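Local structure of D-alanine--D-alanine ligase (Acinetobacter baumannii ACICU, 5D8D) at residues R60-L65 against P85-G90; V12-K17 against A42-P47; A22-S27 against V64-G69. The protein probably catalyses the ATP-dependent joining of two D-alanine molecules into D-alanyl-D-alanine, a building block of bacterial peptidoglycan, with magnesium or manganese as cofactor. All blocks are in the same frame, centred on the assembly; numbering follows the deposited sequence.

Contact 1. Residues R60-L65 against P85-G90; sequences RAFIVL and PYTGTG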
loop_
_atom_site.group_PDB
_atom_site.type_symbol
_atom_site.label_atom_id
_atom_site.label_comp_id
_atom_site.label_asym_id
_atom_site.label_seq_id
_atom_site.Cartn_x
_atom_site.Cartn_y
_atom_site.Cartn_z
ATOM N N ARG A 60 -5.685 -18.877 13.200
ATOM C CA ARG A 60 -4.633 -17.936 12.782
ATOM C C ARG A 60 -3.876 -18.481 11.578
ATOM O O ARG A 60 -4.009 -19.655 11.254
ATOM C CB ARG A 60 -3.629 -17.629 13.935
ATOM C CG ARG A 60 -2.652 -18.746 14.323
ATOM C CD ARG A 60 -2.550 -19.060 15.814
ATOM N NE ARG A 60 -2.659 -17.853 16.596
ATOM C CZ ARG A 60 -3.604 -17.553 17.480
ATOM N NH1 ARG A 60 -4.546 -18.407 17.839
ATOM N NH2 ARG A 60 -3.563 -16.362 18.046
ATOM N N ALA A 61 -3.056 -17.630 10.959
ATOM C CA ALA A 61 -2.327 -17.977 9.781
ATOM C C ALA A 61 -0.849 -17.604 9.876
ATOM O O ALA A 61 -0.502 -16.527 10.352
ATOM C CB ALA A 61 -2.962 -17.291 8.588
ATOM N N PHE A 62 -0.006 -18.487 9.343
ATOM C CA PHE A 62 1.448 -18.262 9.188
ATOM C C PHE A 62 1.644 -18.094 7.694
ATOM O O PHE A 62 1.419 -19.062 6.958
ATOM C CB PHE A 62 2.239 -19.493 9.698
ATOM C CG PHE A 62 3.710 -19.268 9.847
ATOM C CD1 PHE A 62 4.490 -18.865 8.787
ATOM C CD2 PHE A 62 4.336 -19.503 11.060
ATOM C CE1 PHE A 62 5.852 -18.649 8.946
ATOM C CE2 PHE A 62 5.696 -19.282 11.222
ATOM C CZ PHE A 62 6.452 -18.861 10.163
ATOM N N ILE A 63 2.046 -16.898 7.243
ATOM C CA ILE A 63 2.083 -16.582 5.804
ATOM C C ILE A 63 3.497 -16.770 5.269
ATOM O O ILE A 63 4.462 -16.183 5.752
ATOM C CB ILE A 63 1.653 -15.141 5.484
ATOM C CG1 ILE A 63 0.202 -14.868 5.963
ATOM C CG2 ILE A 63 1.772 -14.878 3.982
ATOM C CD1 ILE A 63 -0.215 -13.420 5.929
ATOM N N VAL A 64 3.604 -17.577 4.227
ATOM C CA VAL A 64 4.876 -17.850 3.616
ATOM C C VAL A 64 4.637 -17.998 2.106
ATOM O O VAL A 64 5.316 -18.761 1.408
ATOM C CB VAL A 64 5.468 -19.034 4.400
ATOM C CG1 VAL A 64 5.345 -20.357 3.683
ATOM C CG2 VAL A 64 6.842 -18.724 4.900
ATOM N N LEU A 65 3.694 -17.178 1.612
ATOM C CA LEU A 65 3.429 -16.979 0.186
ATOM C C LEU A 65 4.342 -15.880 -0.309
ATOM O O LEU A 65 4.171 -14.752 0.063
ATOM C CB LEU A 65 1.987 -16.496 -0.024
ATOM C CG LEU A 65 0.865 -17.464 0.285
ATOM C CD1 LEU A 65 -0.467 -16.751 0.448
ATOM C CD2 LEU A 65 0.774 -18.503 -0.824
ATOM N N PRO A 85 -6.043 -13.397 12.870
ATOM C CA PRO A 85 -4.691 -12.866 13.057
ATOM C C PRO A 85 -3.657 -13.657 12.268
ATOM O O PRO A 85 -3.853 -14.856 11.991
ATOM C CB PRO A 85 -4.450 -13.018 14.548
ATOM C CG PRO A 85 -5.401 -14.077 14.998
ATOM C CD PRO A 85 -6.490 -14.213 13.999
ATOM N N TYR A 86 -2.566 -12.997 11.911
ATOM C CA TYR A 86 -1.601 -13.587 11.002
ATOM C C TYR A 86 -0.204 -12.988 11.198
ATOM O O TYR A 86 -0.037 -12.020 11.905
ATOM C CB TYR A 86 -2.095 -13.456 9.549
ATOM C CG TYR A 86 -2.262 -12.042 9.123
ATOM C CD1 TYR A 86 -1.171 -11.298 8.630
ATOM C CD2 TYR A 86 -3.490 -11.414 9.232
ATOM C CE1 TYR A 86 -1.303 -9.981 8.255
ATOM C CE2 TYR A 86 -3.639 -10.067 8.879
ATOM C CZ TYR A 86 -2.538 -9.368 8.390
ATOM O OH TYR A 86 -2.696 -8.080 8.037
ATOM N N THR A 87 0.796 -13.612 10.594
ATOM C CA THR A 87 2.197 -13.272 10.833
ATOM C C THR A 87 2.622 -12.122 9.921
ATOM O O THR A 87 2.049 -11.918 8.877
ATOM C CB THR A 87 3.092 -14.492 10.543
ATOM O OG1 THR A 87 2.801 -15.022 9.243
ATOM C CG2 THR A 87 2.843 -15.571 11.543
ATOM N N GLY A 88 3.639 -11.379 10.326
ATOM C CA GLY A 88 4.261 -10.411 9.459
ATOM C C GLY A 88 3.531 -9.093 9.313
ATOM O O GLY A 88 2.737 -8.717 10.170
ATOM N N THR A 89 3.834 -8.395 8.220
ATOM C CA THR A 89 3.334 -7.067 7.965
ATOM C C THR A 89 1.842 -7.030 7.537
ATOM O O THR A 89 1.335 -7.979 6.944
ATOM C CB THR A 89 4.216 -6.374 6.923
ATOM O OG1 THR A 89 5.569 -6.368 7.384
ATOM C CG2 THR A 89 3.780 -4.955 6.704
ATOM N N GLY A 90 1.151 -5.923 7.840
ATOM C CA GLY A 90 -0.284 -5.739 7.464
ATOM C C GLY A 90 -0.434 -5.386 5.994
ATOM O O GLY A 90 0.530 -5.397 5.221
#

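Contact 2. Residues V12-K17 against A42-P47; sequences VLLGGK and AEAFDP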
loop_
_atom_site.group_PDB
_atom_site.type_symbol
_atom_site.label_atom_id
_atom_site.label_comp_id
_atom_site.label_asym_id
_atom_site.label_seq_id
_atom_site.Cartn_x
_atom_site.Cartn_y
_atom_site.Cartn_z
ATOM N N VAL A 12 -0.870 -22.811 7.514
ATOM C CA VAL A 12 0.376 -22.395 6.902
ATOM C C VAL A 12 0.081 -22.157 5.434
ATOM O O VAL A 12 -0.165 -23.105 4.667
ATOM C CB VAL A 12 1.462 -23.432 7.087
ATOM C CG1 VAL A 12 2.719 -23.027 6.332
ATOM C CG2 VAL A 12 1.763 -23.559 8.569
ATOM N N LEU A 13 0.102 -20.879 5.074
ATOM C CA LEU A 13 -0.311 -20.421 3.766
ATOM C C LEU A 13 0.898 -20.521 2.846
ATOM O O LEU A 13 1.891 -19.853 3.086
ATOM C CB LEU A 13 -0.859 -18.969 3.860
ATOM C CG LEU A 13 -2.353 -18.522 3.791
ATOM C CD1 LEU A 13 -3.370 -19.619 3.846
ATOM C CD2 LEU A 13 -2.682 -17.475 4.836
ATOM N N LEU A 14 0.810 -21.343 1.800
ATOM C CA LEU A 14 1.979 -21.731 0.986
ATOM C C LEU A 14 1.617 -21.987 -0.484
ATOM O O LEU A 14 0.484 -22.307 -0.809
ATOM C CB LEU A 14 2.629 -22.990 1.574
ATOM C CG LEU A 14 2.097 -24.395 1.179
ATOM C CD1 LEU A 14 2.918 -25.510 1.803
ATOM C CD2 LEU A 14 0.669 -24.594 1.593
ATOM N N GLY A 15 2.603 -21.871 -1.370
ATOM C CA GLY A 15 2.401 -22.050 -2.823
ATOM C C GLY A 15 1.880 -20.790 -3.479
ATOM O O GLY A 15 2.604 -19.847 -3.704
ATOM N N GLY A 16 0.593 -20.779 -3.775
ATOM C CA GLY A 16 -0.074 -19.599 -4.265
ATOM C C GLY A 16 0.060 -19.498 -5.753
ATOM O O GLY A 16 0.377 -20.474 -6.414
ATOM N N LYS A 17 -0.158 -18.286 -6.256
ATOM C CA LYS A 17 -0.318 -18.028 -7.690
ATOM C C LYS A 17 0.856 -17.286 -8.348
ATOM O O LYS A 17 0.794 -17.015 -9.533
ATOM C CB LYS A 17 -1.612 -17.239 -7.922
ATOM C CG LYS A 17 -1.620 -15.793 -7.394
ATOM C CD LYS A 17 -2.988 -15.180 -7.609
ATOM C CE LYS A 17 -3.199 -13.923 -6.770
ATOM N NZ LYS A 17 -4.637 -13.553 -6.879
ATOM N N ALA A 42 -0.735 -27.515 12.901
ATOM C CA ALA A 42 -0.582 -26.811 11.624
ATOM C C ALA A 42 -1.094 -27.660 10.445
ATOM O O ALA A 42 -1.010 -28.890 10.484
ATOM C CB ALA A 42 0.865 -26.454 11.432
ATOM N N GLU A 43 -1.625 -26.991 9.416
ATOM C CA GLU A 43 -2.058 -27.640 8.166
ATOM C C GLU A 43 -1.668 -26.754 7.007
ATOM O O GLU A 43 -1.849 -25.546 7.032
ATOM C CB GLU A 43 -3.573 -27.886 8.140
ATOM C CG GLU A 43 -4.118 -28.586 9.384
ATOM C CD GLU A 43 -5.642 -28.834 9.376
ATOM O OE1 GLU A 43 -6.374 -28.160 8.617
ATOM O OE2 GLU A 43 -6.118 -29.715 10.149
ATOM N N ALA A 44 -1.111 -27.346 5.982
ATOM C CA ALA A 44 -0.942 -26.629 4.733
ATOM C C ALA A 44 -2.280 -26.057 4.154
ATOM O O ALA A 44 -3.336 -26.688 4.202
ATOM C CB ALA A 44 -0.277 -27.565 3.725
ATOM N N PHE A 45 -2.229 -24.837 3.628
ATOM C CA PHE A 45 -3.371 -24.223 2.970
ATOM C C PHE A 45 -2.799 -23.555 1.767
ATOM O O PHE A 45 -2.079 -22.557 1.900
ATOM C CB PHE A 45 -4.002 -23.177 3.888
ATOM C CG PHE A 45 -5.355 -22.712 3.450
ATOM C CD1 PHE A 45 -5.536 -22.045 2.254
ATOM C CD2 PHE A 45 -6.441 -22.899 4.263
ATOM C CE1 PHE A 45 -6.775 -21.611 1.860
ATOM C CE2 PHE A 45 -7.682 -22.467 3.875
ATOM C CZ PHE A 45 -7.849 -21.814 2.680
ATOM N N ASP A 46 -3.140 -24.080 0.599
ATOM C CA ASP A 46 -2.648 -23.554 -0.642
ATOM C C ASP A 46 -3.762 -22.798 -1.317
ATOM O O ASP A 46 -4.645 -23.436 -1.910
ATOM C CB ASP A 46 -2.124 -24.670 -1.562
ATOM C CG ASP A 46 -1.389 -24.115 -2.762
ATOM O OD1 ASP A 46 -1.482 -22.880 -3.031
ATOM O OD2 ASP A 46 -0.696 -24.894 -3.434
ATOM N N PRO A 47 -3.708 -21.437 -1.292
ATOM C CA PRO A 47 -4.848 -20.668 -1.812
ATOM C C PRO A 47 -5.043 -20.726 -3.307
ATOM O O PRO A 47 -6.072 -20.256 -3.790
ATOM C CB PRO A 47 -4.568 -19.245 -1.339
ATOM C CG PRO A 47 -3.092 -19.194 -1.205
ATOM C CD PRO A 47 -2.663 -20.554 -0.751
#

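Contact 3. Residues A22-S27 against V64-G69; sequences AVSLDS and VLHGRG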
loop_
_atom_site.group_PDB
_atom_site.type_symbol
_atom_site.label_atom_id
_atom_site.label_comp_id
_atom_site.label_asym_id
_atom_site.label_seq_id
_atom_site.Cartn_x
_atom_site.Cartn_y
_atom_site.Cartn_z
ATOM N N ALA A 22 7.047 -22.132 -6.374
ATOM C CA ALA A 22 7.924 -23.278 -6.018
ATOM C C ALA A 22 8.732 -23.003 -4.751
ATOM O O ALA A 22 8.784 -23.854 -3.865
ATOM C CB ALA A 22 8.849 -23.657 -7.159
ATOM N N VAL A 23 9.290 -21.797 -4.642
ATOM C CA VAL A 23 9.998 -21.387 -3.449
ATOM C C VAL A 23 9.032 -21.395 -2.250
ATOM O O VAL A 23 9.400 -21.845 -1.142
ATOM C CB VAL A 23 10.691 -19.997 -3.633
ATOM C CG1 VAL A 23 11.395 -19.590 -2.367
ATOM C CG2 VAL A 23 11.731 -20.049 -4.753
ATOM N N SER A 24 7.801 -20.946 -2.482
ATOM C CA SER A 24 6.776 -20.881 -1.422
ATOM C C SER A 24 6.408 -22.283 -0.915
ATOM O O SER A 24 6.362 -22.501 0.298
ATOM C CB SER A 24 5.527 -20.154 -1.926
ATOM O OG SER A 24 4.562 -19.985 -0.909
ATOM N N LEU A 25 6.198 -23.237 -1.832
ATOM C CA LEU A 25 6.024 -24.664 -1.434
ATOM C C LEU A 25 7.188 -25.122 -0.546
ATOM O O LEU A 25 6.960 -25.781 0.455
ATOM C CB LEU A 25 5.941 -25.600 -2.632
ATOM C CG LEU A 25 4.792 -25.297 -3.588
ATOM C CD1 LEU A 25 4.968 -26.104 -4.845
ATOM C CD2 LEU A 25 3.456 -25.569 -2.933
ATOM N N ASP A 26 8.422 -24.736 -0.879
ATOM C CA ASP A 26 9.568 -25.151 -0.079
ATOM C C ASP A 26 9.511 -24.473 1.304
ATOM O O ASP A 26 9.549 -25.151 2.313
ATOM C CB ASP A 26 10.848 -24.874 -0.888
ATOM C CG ASP A 26 12.108 -25.255 -0.183
ATOM O OD1 ASP A 26 12.034 -25.707 0.951
ATOM O OD2 ASP A 26 13.206 -25.059 -0.765
ATOM N N SER A 27 9.327 -23.152 1.367
ATOM C CA SER A 27 9.154 -22.480 2.683
ATOM C C SER A 27 8.028 -23.090 3.526
ATOM O O SER A 27 8.178 -23.339 4.735
ATOM C CB SER A 27 8.896 -20.979 2.497
ATOM O OG SER A 27 10.040 -20.363 1.929
ATOM N N VAL A 64 3.604 -17.577 4.227
ATOM C CA VAL A 64 4.876 -17.850 3.616
ATOM C C VAL A 64 4.637 -17.998 2.106
ATOM O O VAL A 64 5.316 -18.761 1.408
ATOM C CB VAL A 64 5.468 -19.034 4.400
ATOM C CG1 VAL A 64 5.345 -20.357 3.683
ATOM C CG2 VAL A 64 6.842 -18.724 4.900
ATOM N N LEU A 65 3.694 -17.178 1.612
ATOM C CA LEU A 65 3.429 -16.979 0.186
ATOM C C LEU A 65 4.342 -15.880 -0.309
ATOM O O LEU A 65 4.171 -14.752 0.063
ATOM C CB LEU A 65 1.987 -16.496 -0.024
ATOM C CG LEU A 65 0.865 -17.464 0.285
ATOM C CD1 LEU A 65 -0.467 -16.751 0.448
ATOM C CD2 LEU A 65 0.774 -18.503 -0.824
ATOM N N HIS A 66 5.284 -16.192 -1.179
ATOM C CA HIS A 66 6.156 -15.180 -1.715
ATOM C C HIS A 66 5.580 -14.618 -3.013
ATOM O O HIS A 66 4.944 -15.344 -3.802
ATOM C CB HIS A 66 7.545 -15.747 -1.942
ATOM C CG HIS A 66 8.059 -16.520 -0.787
ATOM N ND1 HIS A 66 8.269 -15.955 0.447
ATOM C CD2 HIS A 66 8.366 -17.825 -0.656
ATOM C CE1 HIS A 66 8.716 -16.869 1.284
ATOM N NE2 HIS A 66 8.775 -18.016 0.641
ATOM N N GLY A 67 5.828 -13.322 -3.212
ATOM C CA GLY A 67 5.435 -12.602 -4.417
ATOM C C GLY A 67 3.952 -12.240 -4.499
ATOM O O GLY A 67 3.225 -12.240 -3.508
ATOM N N ARG A 68 3.532 -11.951 -5.723
ATOM C CA ARG A 68 2.200 -11.472 -6.068
ATOM C C ARG A 68 1.167 -12.371 -5.408
ATOM O O ARG A 68 1.230 -13.585 -5.485
ATOM C CB ARG A 68 2.091 -11.369 -7.609
ATOM C CG ARG A 68 0.731 -11.184 -8.308
ATOM C CD ARG A 68 0.171 -12.525 -8.806
ATOM N NE ARG A 68 -0.244 -12.569 -10.218
ATOM C CZ ARG A 68 -1.489 -12.381 -10.684
ATOM N NH1 ARG A 68 -2.522 -12.077 -9.879
ATOM N NH2 ARG A 68 -1.705 -12.476 -12.002
ATOM N N GLY A 69 0.270 -11.748 -4.667
ATOM C CA GLY A 69 -0.774 -12.452 -3.944
ATOM C C GLY A 69 -0.509 -12.540 -2.455
ATOM O O GLY A 69 -1.434 -12.515 -1.665
#

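Contact 1. Residues R60-L65 against P85-G90
Ala61 and Tyr86 lie abreast with their CA atoms 4.6 Å apart, the single point at which the segment 85-90 forms a beta bridge with strand 60-63. The touching parts run in similar directions, 30° apart, and through this bridge residues 85-87 briefly extend the edge of the parallel sheet in the Rossmann-like N-terminal part of the ligase. Strand 9-13 flanks strand 60-63 on its other edge. Ala61 N donates to Pro85 O at 3.1 Å. The return bond from Thr87 N to Ala61 O is weak, and the same oxygen receives a CA-H...O contact from Tyr86 CA.

Beyond this bridge a side chain continues the pairing. Thr87 OG1 accepts the hydrogen of Ile63 N at 2.8 Å and almost straight, 175°, where a longer parallel strand would have offered a carbonyl. The torsion that does this sets OG1 between the backbone N and carbonyl carbon of Thr87 (chi1 52°). The methyl branch, Thr87 CG2, then lies over one face of the Phe62 ring, 4.1 Å above its plane and offset toward the rim.

At the start of the strand, Pro85 CG packs against Arg60 CB and sits over one face of the guanidinium, whose polar end bonds to Thr303 and to the carbonyl of Phe7. Tyr86 leads its ring away from the strand, and its hydroxyl bonds to Glu80 of helix 74-81. The ring is still reached from Ile63, whose CD1 comes obliquely to within 3.6 Å of Tyr86 CD1.

Contact 2. Residues V12-K17 against A42-P47
Leu13 CD1 reaches the Phe45 ring obliquely, 3.6 Å from Phe45 CD1, and the two side chains lie side by side, pointing the same way. With CG anti to its backbone N (chi1 -167°), Phe45 directs its ring away from strand 9-13, toward Leu55 and Arg50. The second flat group is the Asp46 carboxylate. Gly16 N donates to Asp46 OD1 at 3.0 Å, arriving on the syn side but 31° out of the carboxylate plane. OD1 also accepts from Gln48 N, while OD2 forms a salt bridge with Arg21, so both oxygens are engaged. Leu14 O faces OD1 as well, acceptor against acceptor with no bond between them.

These groups sit on or just beyond the strands of a beta-alpha-beta unit: strand 9-13, helix 21-37 and strand 41-45, in a Rossmann-like sheet. The parallel register is fixed by Val12 N to Glu43 O (2.9 Å), Phe45 N to Val12 O (2.9 Å) and Leu14 N to Phe45 O (3.1 Å).

On the face opposite Leu13 and Phe45, Val12 CG2 meets Ala42 CB, and helix 21-37 packs there through Leu32 and Leu35. Further along, in the glycine turn, Pro47 CG approaches Gly16 CA, and the Pro47 ring also touches Trp81 of the second subunit. Leu14 bends its CG between its backbone N and carbonyl carbon (chi1 86°), which brings CD2 to 3.8 Å from Ala44 CB.

Contact 3. Residues A22-S27 against V64-G69
His66 reaches from the loop 64-69 onto the first turns of helix 21-37, and its imidazole meets Val23, Ser24 and Ser27 in turn. From CB, the first torsion sets CG anti to its carbonyl carbon (chi1 -47°), which swings the ring back toward the helix. CD2 touches the helix backbone, 3.5 Å from Ser24 CA, and Ser24 N and Val23 C lie at the ring edge, in its plane. CD2 also packs against Val23 CG1, the two side chains crossing at about a right angle. One step further round the ring, NE2 is hydrogen-bonded to Ser27 OG at 3.0 Å. This hydroxyl also lies near the ring plane, so the imidazole meets it edge-on. On the far side of the ring, ND1 bonds to the carbonyl of Val272, so bonds at both nitrogens fix the rotation of the imidazole. One ring face carries Val64 O, 3.6 Å above the plane and offset toward the rim.

That carbonyl is itself held from the helix. Ser24 turns its hydroxyl anti to its backbone N (chi1 -176°), and OG donates to Val64 O at 2.7 Å. Ser27 has a second role too: its CB lies 3.8 Å from Val64 CG1, and its OG bonds to Met275 N as well as to the histidine.

The side chain of His66 is about 6 Å from that of Asn270, a predicted magnesium ligand. The contact probably places a strand-to-helix loop and a helix start of the Rossmann-like N-terminal domain beside the catalytic cleft, as in other D-Ala-D-Ala ligases, where this domain borders the active site of the ATP-grasp fold.

The three contacts share one sheet and its margins. Contact 2 pairs strand 9-13 with strand 41-45, and contact 1 lies along the outer edge of strand 60-63; they are joined by Leu13 N to Phe62 O (2.9 Å) and Val64 N to Leu13 O (3.1 Å). Contacts 1 and 3 share Val64 and Leu65, which lie on both. Contacts 2 and 3 have centres 9 Å apart and are connected by Gly15 N to Ser24 OG (2.8 Å). Proximity to the predicted metal site differs: the Ile63 side chain of contact 1 is about 10 Å from that of Asn270, contact 3 comes nearer through His66, and contact 2 lies away from it.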